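Local coordinates for protein epidermin decarboxylase (Staphylococcus epidermidis, PDB 1G63) that catalyses the FMN-dependent oxidative decarboxylation of the C-terminal cysteine residue of the lantibiotic precursor of epidermin, creating a carbon-carbon double bond, at residues K4-A9 with E72-I77. Sequence-based numbering, arbitrary orientation.
Sequences KLLICA and ENHEYI
L6 and Y76 join two neighbouring parallel strands, 5-9 and 76-82, in the middle of the Rossmann-like sheet. L6 N donates to Y76 O at 2.9 Å, and the bond is nearly straight (173°). Where the strands begin, K4 O accepts E75 N at 2.9 Å and, weakly, Y76 N at 3.4 Å. L6 passes the ladder on to L78, while L5 bonds to E31 and N33, and I7 to N33 and L35, across the other edge.

The H74 ring packs on the start of strand 5-9. L6 CB sits over one ring face, 3.6 Å from the H74 ring centroid and 18° off the normal, a CH-pi contact. The edge of the ring meets L5 N near its plane. With CG anti to the carbonyl carbon (chi1 -61°), the ring lies back over the start of strand 5-9. Its ND1 is bonded to I70 O and its NE2 to N33 OD1, which fixes the ring rotation.

Apolar contacts split between the sheet faces. L5 CD1 meets Y76 CB at 4.2 Å on one. On the other, C8 SG touches I77 CG2 at 4.0 Å. At the partly exposed end, the extended K4 chain crosses N73 at a slant, its CB 3.3 Å from N73 O.

With both ring nitrogens bonded, buried H74 probably acts as a polar anchor, tying the end of helix 67-72 to the sheet.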
# COMPACT_ATOMS: atom_id res chain seq x y z
N LYS B 4 9.92 -9.88 40.00
CA LYS B 4 9.79 -9.77 38.55
C LYS B 4 11.00 -10.18 37.72
O LYS B 4 12.13 -9.76 37.97
CB LYS B 4 9.35 -8.35 38.19
CG LYS B 4 7.99 -7.99 38.77
CD LYS B 4 7.58 -6.57 38.44
CE LYS B 4 6.27 -6.23 39.11
NZ LYS B 4 5.86 -4.82 38.86
N LEU B 5 10.74 -11.03 36.73
CA LEU B 5 11.77 -11.53 35.84
C LEU B 5 11.46 -11.21 34.38
O LEU B 5 10.33 -11.40 33.92
CB LEU B 5 11.92 -13.05 36.03
CG LEU B 5 12.94 -13.79 35.15
CD1 LEU B 5 13.46 -15.00 35.89
CD2 LEU B 5 12.32 -14.19 33.83
N LEU B 6 12.46 -10.73 33.66
CA LEU B 6 12.30 -10.39 32.25
C LEU B 6 13.09 -11.34 31.36
O LEU B 6 14.26 -11.61 31.61
CB LEU B 6 12.77 -8.96 31.98
CG LEU B 6 12.89 -8.53 30.51
CD1 LEU B 6 11.55 -8.69 29.81
CD2 LEU B 6 13.37 -7.09 30.43
N ILE B 7 12.43 -11.85 30.32
CA ILE B 7 13.10 -12.74 29.38
C ILE B 7 13.36 -11.95 28.10
O ILE B 7 12.44 -11.36 27.53
CB ILE B 7 12.24 -13.96 28.99
CG1 ILE B 7 12.07 -14.90 30.18
CG2 ILE B 7 12.89 -14.70 27.80
CD1 ILE B 7 11.17 -16.09 29.88
N CYS B 8 14.61 -11.93 27.67
CA CYS B 8 14.98 -11.27 26.43
C CYS B 8 15.27 -12.40 25.46
O CYS B 8 16.31 -13.06 25.56
CB CYS B 8 16.22 -10.38 26.63
SG CYS B 8 15.88 -8.86 27.59
N ALA B 9 14.35 -12.65 24.54
CA ALA B 9 14.49 -13.73 23.56
C ALA B 9 15.06 -13.25 22.23
O ALA B 9 14.65 -12.22 21.69
CB ALA B 9 13.14 -14.41 23.33
N GLU B 72 14.51 -1.19 35.85
CA GLU B 72 14.23 -0.98 37.27
C GLU B 72 13.06 -1.85 37.73
O GLU B 72 12.98 -2.22 38.90
CB GLU B 72 13.91 0.49 37.55
CG GLU B 72 15.01 1.45 37.13
CD GLU B 72 14.73 2.89 37.51
OE1 GLU B 72 13.59 3.37 37.26
OE2 GLU B 72 15.65 3.55 38.04
N ASN B 73 12.17 -2.19 36.80
CA ASN B 73 11.00 -3.00 37.10
C ASN B 73 11.30 -4.49 37.26
O ASN B 73 10.41 -5.27 37.59
CB ASN B 73 9.95 -2.82 36.01
CG ASN B 73 8.64 -3.52 36.33
OD1 ASN B 73 7.96 -4.05 35.44
ND2 ASN B 73 8.26 -3.51 37.61
N HIS B 74 12.53 -4.90 37.02
CA HIS B 74 12.87 -6.31 37.14
C HIS B 74 14.09 -6.58 38.02
O HIS B 74 15.02 -5.79 38.09
CB HIS B 74 13.11 -6.93 35.76
CG HIS B 74 11.91 -6.89 34.86
ND1 HIS B 74 11.58 -5.78 34.11
CD2 HIS B 74 10.95 -7.81 34.61
CE1 HIS B 74 10.47 -6.02 33.43
NE2 HIS B 74 10.07 -7.24 33.72
N GLU B 75 14.06 -7.72 38.69
CA GLU B 75 15.17 -8.12 39.55
C GLU B 75 16.11 -9.04 38.78
O GLU B 75 17.31 -9.09 39.05
CB GLU B 75 14.63 -8.84 40.80
CG GLU B 75 14.01 -7.89 41.83
CD GLU B 75 13.46 -8.63 43.05
OE1 GLU B 75 14.22 -9.39 43.68
OE2 GLU B 75 12.27 -8.44 43.38
N TYR B 76 15.56 -9.75 37.80
CA TYR B 76 16.36 -10.64 36.98
C TYR B 76 16.06 -10.43 35.50
O TYR B 76 14.90 -10.27 35.11
CB TYR B 76 16.07 -12.11 37.33
CG TYR B 76 15.98 -12.38 38.81
CD1 TYR B 76 14.81 -12.09 39.52
CD2 TYR B 76 17.05 -12.94 39.50
CE1 TYR B 76 14.72 -12.34 40.88
CE2 TYR B 76 16.97 -13.19 40.87
CZ TYR B 76 15.80 -12.89 41.55
OH TYR B 76 15.70 -13.14 42.91
N ILE B 77 17.11 -10.43 34.69
CA ILE B 77 16.97 -10.27 33.25
C ILE B 77 17.72 -11.41 32.59
O ILE B 77 18.94 -11.52 32.71
CB ILE B 77 17.55 -8.92 32.78
CG1 ILE B 77 16.80 -7.78 33.46
CG2 ILE B 77 17.42 -8.80 31.26
CD1 ILE B 77 17.33 -6.40 33.11